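Local coordinates for extracellular solute-binding protein family 1 (Pseudothermotoga lettingae, PDB 5CI5) that binds alpha-D-tagatose and probably hands such sugars to the membrane components of an ABC transporter as its extracellular solute-binding protein, at residues Phe60-Tyr65 against Gly299-Val304; Leu132-Asp137 against Met329-Glu334; Val368-Pro371 against Gln375-Gln378. One frame throughout, in Å; residues are numbered along the deposited sequence. Where two conformers were deposited one is given.

Interaction 1 (Phe60-Tyr65 against Gly299-Val304); sequences FGFDTY and GGWALV. With T6T (alpha-D-tagatopyranose), chain C.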
loop_
_atom_site.group_PDB
_atom_site.type_symbol
_atom_site.label_atom_id
_atom_site.label_comp_id
_atom_site.label_asym_id
_atom_site.label_seq_id
_atom_site.Cartn_x
_atom_site.Cartn_y
_atom_site.Cartn_z
ATOM N N PHE A 60 -0.330 -10.768 11.055
ATOM C CA PHE A 60 0.004 -11.414 9.791
ATOM C C PHE A 60 0.912 -10.540 8.939
ATOM O O PHE A 60 0.586 -9.381 8.685
ATOM C CB PHE A 60 -1.244 -11.698 8.954
ATOM C CG PHE A 60 -2.230 -12.629 9.584
ATOM C CD1 PHE A 60 -3.106 -12.169 10.534
ATOM C CD2 PHE A 60 -2.313 -13.959 9.185
ATOM C CE1 PHE A 60 -4.052 -12.996 11.080
ATOM C CE2 PHE A 60 -3.259 -14.800 9.737
ATOM C CZ PHE A 60 -4.120 -14.322 10.703
ATOM N N GLY A 61 1.988 -11.119 8.417
ATOM C CA GLY A 61 2.784 -10.434 7.410
ATOM C C GLY A 61 2.014 -10.200 6.115
ATOM O O GLY A 61 1.085 -10.927 5.767
ATOM N N PHE A 62 2.410 -9.183 5.372
ATOM C CA PHE A 62 1.670 -8.823 4.183
ATOM C C PHE A 62 1.629 -9.887 3.118
ATOM O O PHE A 62 0.592 -10.118 2.532
ATOM C CB PHE A 62 2.243 -7.552 3.533
ATOM C CG PHE A 62 1.509 -7.134 2.280
ATOM C CD1 PHE A 62 0.210 -6.658 2.351
ATOM C CD2 PHE A 62 2.101 -7.246 1.047
ATOM C CE1 PHE A 62 -0.480 -6.285 1.215
ATOM C CE2 PHE A 62 1.412 -6.873 -0.109
ATOM C CZ PHE A 62 0.122 -6.398 -0.025
ATOM N N ASP A 63 2.749 -10.542 2.860
ATOM C CA ASP A 63 2.901 -11.250 1.595
ATOM C C ASP A 63 1.976 -12.471 1.488
ATOM O O ASP A 63 1.659 -12.899 0.375
ATOM C CB ASP A 63 4.350 -11.679 1.393
ATOM C CG ASP A 63 5.296 -10.507 1.148
ATOM O OD1 ASP A 63 4.865 -9.342 1.183
ATOM O OD2 ASP A 63 6.499 -10.760 0.908
ATOM N N THR A 64 1.541 -13.013 2.617
ATOM C CA THR A 64 0.637 -14.172 2.592
ATOM C C THR A 64 -0.715 -13.891 3.227
ATOM O O THR A 64 -1.530 -14.814 3.386
ATOM C CB THR A 64 1.254 -15.407 3.300
ATOM O OG1 THR A 64 1.525 -15.118 4.672
ATOM C CG2 THR A 64 2.536 -15.813 2.615
ATOM N N TYR A 65 -0.994 -12.628 3.555
ATOM C CA TYR A 65 -2.189 -12.353 4.341
ATOM C C TYR A 65 -3.483 -12.532 3.525
ATOM O O TYR A 65 -4.462 -13.060 4.052
ATOM C CB TYR A 65 -2.120 -10.951 4.957
ATOM C CG TYR A 65 -3.338 -10.577 5.793
ATOM C CD1 TYR A 65 -3.859 -11.463 6.732
ATOM C CD2 TYR A 65 -3.965 -9.337 5.645
ATOM C CE1 TYR A 65 -4.959 -11.122 7.513
ATOM C CE2 TYR A 65 -5.083 -8.984 6.428
ATOM C CZ TYR A 65 -5.582 -9.894 7.336
ATOM O OH TYR A 65 -6.673 -9.589 8.109
ATOM N N GLY A 299 -3.473 3.825 -1.110
ATOM C CA GLY A 299 -3.490 2.580 -0.367
ATOM C C GLY A 299 -3.936 2.731 1.076
ATOM O O GLY A 299 -4.341 3.804 1.530
ATOM N N GLY A 300 -3.872 1.609 1.799
ATOM C CA GLY A 300 -4.246 1.577 3.196
ATOM C C GLY A 300 -4.990 0.303 3.560
ATOM O O GLY A 300 -5.029 -0.664 2.767
ATOM N N TRP A 301 -5.584 0.311 4.756
ATOM C CA TRP A 301 -6.302 -0.845 5.294
ATOM C C TRP A 301 -7.596 -0.404 5.962
ATOM O O TRP A 301 -7.634 0.643 6.603
ATOM C CB TRP A 301 -5.443 -1.616 6.297
ATOM C CG TRP A 301 -4.261 -2.193 5.618
ATOM C CD1 TRP A 301 -3.127 -1.527 5.273
ATOM C CD2 TRP A 301 -4.121 -3.523 5.105
ATOM N NE1 TRP A 301 -2.286 -2.355 4.575
ATOM C CE2 TRP A 301 -2.876 -3.587 4.464
ATOM C CE3 TRP A 301 -4.938 -4.661 5.118
ATOM C CZ2 TRP A 301 -2.400 -4.755 3.868
ATOM C CZ3 TRP A 301 -4.468 -5.811 4.518
ATOM C CH2 TRP A 301 -3.221 -5.842 3.881
ATOM N N ALA A 302 -8.639 -1.215 5.779
ATOM C CA ALA A 302 -9.923 -1.062 6.450
ATOM C C ALA A 302 -10.130 -2.178 7.462
ATOM O O ALA A 302 -9.510 -3.236 7.374
ATOM C CB ALA A 302 -11.080 -1.074 5.445
ATOM N N LEU A 303 -11.001 -1.906 8.423
ATOM C CA LEU A 303 -11.496 -2.892 9.360
ATOM C C LEU A 303 -12.834 -3.424 8.839
ATOM O O LEU A 303 -13.729 -2.648 8.513
ATOM C CB LEU A 303 -11.668 -2.296 10.756
ATOM C CG LEU A 303 -10.429 -1.621 11.305
ATOM C CD1 LEU A 303 -10.761 -0.842 12.571
ATOM C CD2 LEU A 303 -9.359 -2.649 11.587
ATOM N N VAL A 304 -12.940 -4.743 8.736
ATOM C CA VAL A 304 -14.167 -5.388 8.244
ATOM C C VAL A 304 -14.646 -6.432 9.250
ATOM O O VAL A 304 -13.864 -6.949 10.026
ATOM C CB VAL A 304 -13.992 -6.059 6.853
ATOM C CG1 VAL A 304 -13.428 -5.046 5.868
ATOM C CG2 VAL A 304 -13.109 -7.297 6.919
HETATM O O3 T6T C . -0.583 0.691 0.702
HETATM C C3 T6T C . -0.884 -0.415 1.546
HETATM C C4 T6T C . -1.726 -1.418 0.758
HETATM O O4 T6T C . -2.877 -0.764 0.206
HETATM C C5 T6T C . -0.858 -2.001 -0.335
HETATM O O5 T6T C . -1.597 -2.956 -1.099
HETATM C C6 T6T C . 0.395 -2.631 0.264
HETATM O O6 T6T C . 1.125 -1.630 0.972
HETATM C C2 T6T C . 0.386 -1.029 2.040
HETATM O O2 T6T C . 0.084 -2.025 3.025
HETATM C C1 T6T C . 1.308 0.029 2.684
HETATM O O1 T6T C . 0.706 0.748 3.697
#
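The backbones of F62 and W301 stay well apart, with 11.3 Å between their CA atoms, and the segment leading into helix 62-75 meets strand 298-304 through three aromatic rings. The indole of W301 projects from the strand and offers its rim to F62, while Y65 comes in obliquely. F62 reaches it with one side of its ring, CD1 lying 3.6 Å from W301 CZ2. Although the two planes are almost perpendicular, at 88°, this is a rim-to-rim meeting in which neither ring lies over the other. Y65, whose CG stands anti to the backbone N, brings CD2 to 3.7 Å from W301 CZ3, its plane tilted 42° from the indole.

In this periplasmic-binding-protein fold F62 and W301 of the cluster line part of the sugar pocket, with Y65 packed behind the indole. With F62 and Y65 against its benzene ring, W301 presents the pyrrole N-H to tagatose: NE1 donates to T6T O2 over 2.9 Å, the acceptor lying near the indole plane. F62 adds an apolar touch, CZ being 3.8 Å from T6T C6. One residue before the indole, G300 N gives T6T O4 a nearly straight bond of 3.0 Å (171°). The backbone of G300 is one that a side chain would not tolerate, since a CB would collide with the carbonyl O of G299. The hydroxyl of Y65 turns to another strand of the sheet, bonding to F83 O.

Interaction 2 (Leu132-Asp137 against Met329-Glu334); sequences LPWYTD and MKWVEE. With T6T (alpha-D-tagatopyranose), chain C.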
loop_
_atom_site.group_PDB
_atom_site.type_symbol
_atom_site.label_atom_id
_atom_site.label_comp_id
_atom_site.label_asym_id
_atom_site.label_seq_id
_atom_site.Cartn_x
_atom_site.Cartn_y
_atom_site.Cartn_z
ATOM N N LEU A 132 -14.367 -0.027 7.404
ATOM C CA LEU A 132 -14.030 1.254 8.034
ATOM C C LEU A 132 -12.541 1.505 7.801
ATOM O O LEU A 132 -11.720 0.842 8.416
ATOM C CB LEU A 132 -14.329 1.237 9.534
ATOM C CG LEU A 132 -13.870 2.472 10.316
ATOM C CD1 LEU A 132 -14.294 3.778 9.630
ATOM C CD2 LEU A 132 -14.386 2.376 11.737
ATOM N N PRO A 133 -12.192 2.438 6.898
ATOM C CA PRO A 133 -10.760 2.728 6.682
ATOM C C PRO A 133 -10.088 3.118 7.998
ATOM O O PRO A 133 -10.572 4.028 8.676
ATOM C CB PRO A 133 -10.789 3.892 5.676
ATOM C CG PRO A 133 -12.065 3.672 4.932
ATOM C CD PRO A 133 -13.041 3.247 6.008
ATOM N N TRP A 134 -8.998 2.440 8.334
ATOM C CA TRP A 134 -8.277 2.682 9.589
ATOM C C TRP A 134 -6.959 3.458 9.376
ATOM O O TRP A 134 -6.680 4.408 10.103
ATOM C CB TRP A 134 -7.999 1.359 10.311
ATOM C CG TRP A 134 -7.348 1.609 11.635
ATOM C CD1 TRP A 134 -7.980 2.036 12.788
ATOM C CD2 TRP A 134 -5.949 1.548 11.950
ATOM N NE1 TRP A 134 -7.056 2.210 13.797
ATOM C CE2 TRP A 134 -5.810 1.917 13.314
ATOM C CE3 TRP A 134 -4.803 1.190 11.229
ATOM C CZ2 TRP A 134 -4.573 1.967 13.959
ATOM C CZ3 TRP A 134 -3.559 1.233 11.883
ATOM C CH2 TRP A 134 -3.461 1.612 13.239
ATOM N N TYR A 135 -6.116 3.027 8.431
ATOM C CA TYR A 135 -5.018 3.889 7.997
ATOM C C TYR A 135 -4.976 3.939 6.494
ATOM O O TYR A 135 -5.529 3.086 5.808
ATOM C CB TYR A 135 -3.661 3.447 8.570
ATOM C CG TYR A 135 -2.792 2.448 7.809
ATOM C CD1 TYR A 135 -2.096 2.828 6.670
ATOM C CD2 TYR A 135 -2.583 1.165 8.300
ATOM C CE1 TYR A 135 -1.243 1.935 6.023
ATOM C CE2 TYR A 135 -1.725 0.269 7.671
ATOM C CZ TYR A 135 -1.056 0.667 6.539
ATOM O OH TYR A 135 -0.203 -0.259 5.963
ATOM N N THR A 136 -4.380 5.015 6.005
ATOM C CA THR A 136 -4.239 5.197 4.577
ATOM C C THR A 136 -2.822 5.694 4.251
ATOM O O THR A 136 -1.961 5.849 5.146
ATOM C CB THR A 136 -5.327 6.160 4.049
ATOM O OG1 THR A 136 -5.337 6.158 2.614
ATOM C CG2 THR A 136 -5.173 7.595 4.581
ATOM N N ASP A 137 -2.588 5.889 2.962
ATOM C CA ASP A 137 -1.297 6.283 2.446
ATOM C C ASP A 137 -1.431 6.650 0.976
ATOM O O ASP A 137 -2.483 6.452 0.360
ATOM C CB ASP A 137 -0.263 5.147 2.621
ATOM C CG ASP A 137 -0.624 3.863 1.830
ATOM O OD1 ASP A 137 -0.864 3.970 0.612
ATOM O OD2 ASP A 137 -0.667 2.749 2.437
HETATM N N MSE A 329 -4.618 9.917 17.617
HETATM C CA MSE A 329 -3.702 10.961 18.064
HETATM C C MSE A 329 -2.490 10.346 18.770
HETATM O O MSE A 329 -1.340 10.715 18.512
HETATM C CB MSE A 329 -4.402 11.955 18.993
HETATM C CG MSE A 329 -5.157 13.023 18.254
HETATM SE SE MSE A 329 -3.965 14.252 17.292
HETATM C CE MSE A 329 -3.718 15.580 18.690
ATOM N N LYS A 330 -2.744 9.399 19.661
ATOM C CA LYS A 330 -1.668 8.751 20.376
ATOM C C LYS A 330 -0.772 7.950 19.448
ATOM O O LYS A 330 0.461 7.976 19.572
ATOM C CB LYS A 330 -2.239 7.861 21.481
ATOM C CG LYS A 330 -1.168 7.197 22.341
ATOM C CD LYS A 330 -1.785 6.524 23.539
ATOM C CE LYS A 330 -0.734 5.887 24.438
ATOM N NZ LYS A 330 -1.369 5.212 25.616
ATOM N N TRP A 331 -1.379 7.241 18.517
ATOM C CA TRP A 331 -0.615 6.479 17.534
ATOM C C TRP A 331 0.342 7.372 16.744
ATOM O O TRP A 331 1.530 7.080 16.640
ATOM C CB TRP A 331 -1.561 5.745 16.577
ATOM C CG TRP A 331 -0.823 4.804 15.718
ATOM C CD1 TRP A 331 0.016 5.126 14.693
ATOM C CD2 TRP A 331 -0.828 3.385 15.811
ATOM N NE1 TRP A 331 0.538 3.982 14.129
ATOM C CE2 TRP A 331 0.039 2.899 14.804
ATOM C CE3 TRP A 331 -1.492 2.473 16.635
ATOM C CZ2 TRP A 331 0.254 1.538 14.597
ATOM C CZ3 TRP A 331 -1.272 1.120 16.431
ATOM C CH2 TRP A 331 -0.396 0.669 15.425
ATOM N N VAL A 332 -0.157 8.473 16.196
ATOM C CA VAL A 332 0.693 9.393 15.442
ATOM C C VAL A 332 1.790 10.006 16.297
ATOM O O VAL A 332 2.933 10.157 15.840
ATOM C CB VAL A 332 -0.139 10.529 14.822
ATOM C CG1 VAL A 332 0.758 11.739 14.441
ATOM C CG2 VAL A 332 -0.854 9.992 13.643
ATOM N N GLU A 333 1.435 10.394 17.519
ATOM C CA GLU A 333 2.397 10.985 18.454
ATOM C C GLU A 333 3.568 10.051 18.647
ATOM O O GLU A 333 4.727 10.471 18.654
ATOM C CB GLU A 333 1.745 11.286 19.822
ATOM C CG GLU A 333 2.688 11.138 21.058
ATOM C CD GLU A 333 1.971 11.231 22.423
ATOM O OE1 GLU A 333 0.804 10.781 22.561
ATOM O OE2 GLU A 333 2.594 11.749 23.378
ATOM N N GLU A 334 3.261 8.781 18.843
ATOM C CA GLU A 334 4.283 7.809 19.170
ATOM C C GLU A 334 5.050 7.314 17.961
ATOM O O GLU A 334 6.270 7.157 18.032
ATOM C CB GLU A 334 3.660 6.624 19.895
ATOM C CG GLU A 334 3.131 6.990 21.262
ATOM C CD GLU A 334 2.535 5.808 21.996
ATOM O OE1 GLU A 334 2.377 4.735 21.367
ATOM O OE2 GLU A 334 2.222 5.957 23.200
HETATM O O3 T6T C . -0.583 0.691 0.702
HETATM C C3 T6T C . -0.884 -0.415 1.546
HETATM C C4 T6T C . -1.726 -1.418 0.758
HETATM O O4 T6T C . -2.877 -0.764 0.206
HETATM C C5 T6T C . -0.858 -2.001 -0.335
HETATM O O5 T6T C . -1.597 -2.956 -1.099
HETATM C C6 T6T C . 0.395 -2.631 0.264
HETATM O O6 T6T C . 1.125 -1.630 0.972
HETATM C C2 T6T C . 0.386 -1.029 2.040
HETATM O O2 T6T C . 0.084 -2.025 3.025
HETATM C C1 T6T C . 1.308 0.029 2.684
HETATM O O1 T6T C . 0.706 0.748 3.697
#
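Two tryptophans make the whole of this contact, W134 driving the edge of its indole into the face of W331 in a T-shaped pair. The six-membered rings stand at 86°, their centroids 5.1 Å apart. W134 CH2 is the probe: it sits above the W331 benzene ring, nearly equidistant from its six carbons, with W331 CH2 at 3.9 Å. Such an approach sets the slightly positive C-H rim of one ring against the pi cloud of the other. On helix 325-335, W331 CG anti to its backbone N (chi1 -171°) sends the indole toward the strand, and the turn at chi2 (-71°) lays its face to W134.

Both pyrrole nitrogens are buried and satisfied elsewhere, W134 NE1 by L322 O and W331 NE1 by G337 O, and these bonds help fix how each indole is turned. A leucine in place of W331 would probably leave the W134 edge without its aromatic face and G337 O without its N-H donor. W40 and W328 meet both indoles, extending the aromatic packing.

Farther along the strand Y135 and D137 turn to the sugar. Y135 OH lies 2.6 Å from T6T O1, while D137 OD2 accepts from two hydroxyls, T6T O1 and T6T O3, each at 2.7 Å; it thus grips the exocyclic hydroxyl O1 and the ring hydroxyl O3 together. W134 and Y135 both face W301 on the neighbouring strand, and strand 128-138 thus carries a classic beta bulge, with aromatic core packing at W134 and the sugar site at Y135 and D137.

Interaction 3 (Val368-Pro371 against Gln375-Gln378); sequences VARP and QYPQ. With T6T (alpha-D-tagatopyranose), chain C.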
loop_
_atom_site.group_PDB
_atom_site.type_symbol
_atom_site.label_atom_id
_atom_site.label_comp_id
_atom_site.label_asym_id
_atom_site.label_seq_id
_atom_site.Cartn_x
_atom_site.Cartn_y
_atom_site.Cartn_z
ATOM N N VAL A 368 -4.334 7.849 -7.552
ATOM C CA VAL A 368 -5.307 7.015 -8.257
ATOM C C VAL A 368 -5.573 5.737 -7.495
ATOM O O VAL A 368 -4.719 5.231 -6.759
ATOM C CB VAL A 368 -4.872 6.674 -9.690
ATOM C CG1 VAL A 368 -4.597 7.965 -10.469
ATOM C CG2 VAL A 368 -3.664 5.746 -9.715
ATOM N N ALA A 369 -6.793 5.237 -7.647
ATOM C CA ALA A 369 -7.196 4.021 -6.964
ATOM C C ALA A 369 -7.136 2.823 -7.890
ATOM O O ALA A 369 -7.562 2.897 -9.060
ATOM C CB ALA A 369 -8.604 4.171 -6.410
ATOM N N ARG A 370 -6.682 1.703 -7.341
ATOM C CA ARG A 370 -6.966 0.390 -7.916
ATOM C C ARG A 370 -8.482 0.278 -8.068
ATOM O O ARG A 370 -9.244 0.801 -7.252
ATOM C CB ARG A 370 -6.414 -0.720 -7.020
ATOM C CG ARG A 370 -4.900 -0.826 -7.087
ATOM C CD ARG A 370 -4.286 -1.549 -5.867
ATOM N NE ARG A 370 -4.153 -0.680 -4.717
ATOM C CZ ARG A 370 -3.563 -1.050 -3.584
ATOM N NH1 ARG A 370 -3.057 -2.267 -3.455
ATOM N NH2 ARG A 370 -3.478 -0.199 -2.590
ATOM N N PRO A 371 -8.931 -0.387 -9.128
ATOM C CA PRO A 371 -10.380 -0.416 -9.374
ATOM C C PRO A 371 -11.157 -1.173 -8.285
ATOM O O PRO A 371 -10.782 -2.305 -7.956
ATOM C CB PRO A 371 -10.490 -1.123 -10.728
ATOM C CG PRO A 371 -9.246 -1.871 -10.883
ATOM C CD PRO A 371 -8.180 -1.124 -10.143
ATOM N N GLN A 375 -13.052 -8.275 -9.277
ATOM C CA GLN A 375 -12.066 -8.915 -10.126
ATOM C C GLN A 375 -10.628 -8.459 -9.836
ATOM O O GLN A 375 -9.682 -9.016 -10.411
ATOM C CB GLN A 375 -12.365 -8.630 -11.598
ATOM C CG GLN A 375 -13.650 -9.265 -12.088
ATOM C CD GLN A 375 -14.871 -8.435 -11.828
ATOM O OE1 GLN A 375 -14.822 -7.348 -11.249
ATOM N NE2 GLN A 375 -16.010 -8.955 -12.269
ATOM N N TYR A 376 -10.450 -7.437 -8.989
ATOM C CA TYR A 376 -9.147 -6.785 -8.932
ATOM C C TYR A 376 -8.015 -7.774 -8.519
ATOM O O TYR A 376 -6.950 -7.790 -9.133
ATOM C CB TYR A 376 -9.148 -5.555 -8.015
ATOM C CG TYR A 376 -7.727 -5.050 -7.922
ATOM C CD1 TYR A 376 -7.112 -4.479 -9.034
ATOM C CD2 TYR A 376 -6.953 -5.271 -6.796
ATOM C CE1 TYR A 376 -5.804 -4.083 -8.998
ATOM C CE2 TYR A 376 -5.633 -4.880 -6.765
ATOM C CZ TYR A 376 -5.066 -4.298 -7.863
ATOM O OH TYR A 376 -3.744 -3.950 -7.857
ATOM N N PRO A 377 -8.216 -8.598 -7.479
ATOM C CA PRO A 377 -7.069 -9.453 -7.128
ATOM C C PRO A 377 -6.570 -10.357 -8.258
ATOM O O PRO A 377 -5.349 -10.498 -8.432
ATOM C CB PRO A 377 -7.611 -10.276 -5.956
ATOM C CG PRO A 377 -8.544 -9.307 -5.275
ATOM C CD PRO A 377 -9.239 -8.584 -6.426
ATOM N N GLN A 378 -7.487 -10.916 -9.045
ATOM C CA GLN A 378 -7.101 -11.690 -10.221
ATOM C C GLN A 378 -6.352 -10.854 -11.260
ATOM O O GLN A 378 -5.435 -11.348 -11.924
ATOM C CB GLN A 378 -8.340 -12.296 -10.878
ATOM C CG GLN A 378 -8.971 -13.404 -10.104
ATOM C CD GLN A 378 -10.321 -13.757 -10.709
ATOM O OE1 GLN A 378 -11.358 -13.276 -10.255
ATOM N NE2 GLN A 378 -10.300 -14.542 -11.774
HETATM O O3 T6T C . -0.583 0.691 0.702
HETATM C C3 T6T C . -0.884 -0.415 1.546
HETATM C C4 T6T C . -1.726 -1.418 0.758
HETATM O O4 T6T C . -2.877 -0.764 0.206
HETATM C C5 T6T C . -0.858 -2.001 -0.335
HETATM O O5 T6T C . -1.597 -2.956 -1.099
HETATM C C6 T6T C . 0.395 -2.631 0.264
HETATM O O6 T6T C . 1.125 -1.630 0.972
HETATM C C2 T6T C . 0.386 -1.029 2.040
HETATM O O2 T6T C . 0.084 -2.025 3.025
HETATM C C1 T6T C . 1.308 0.029 2.684
HETATM O O1 T6T C . 0.706 0.748 3.697
#
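Y376 and R370 carry most of this contact, with P371 completing it. The tyrosine ring is met on one face by the aliphatic part of the arginine: R370 CB stands 4.0 Å from the ring centroid, 17° off the normal, a CH-pi contact. The arginine chain then runs out past the phenol end, where CD comes within 3.2 Å of Y376 OH. P371 meets the same ring obliquely, its CD 3.7 Å from Y376 CD1.

A bend at chi3 turns the guanidinium to stand almost perpendicular to the tyrosine ring, planes 87° apart, with its edge toward tagatose. It grips two neighbouring hydroxyls: NH1 gives T6T O5 a nearly straight bond of 2.9 Å (173°), and NH2 reaches T6T O4, also at 2.9 Å. E190 holds both partners of the contact from outside, through a salt bridge from its OE2 to R370 NH1 and a hydrogen bond with Y376 OH; the carboxylate would be expected to balance the buried arginine charge.

The loop after helix 355-363 packs here against the N-terminal part of helix 376-391, beside helix 190-202, whose L194 and M197 touch R370, while R370 NH2 also bonds to L298 O at the start of strand 298-304.

In the fold
The three interactions meet at one pocket, each having residues that touch tagatose. Interactions 1 and 2, with centres about 14 Å apart, are joined through neighbouring antiparallel strands: L303 N lies 2.8 Å from L132 O and G299 O 2.8 Å from T136 OG1, both probable hydrogen bonds. Interaction 3 comes later in the chain, its centre about 15 Å from that of interaction 1, which it touches where R370 NH2 packs 3.6 Å from G299 CA. Interactions 2 and 3 do not touch, their nearest atoms being about 6 Å apart. Q32, D85 and R139 supply further hydrogen bonds to the ligand.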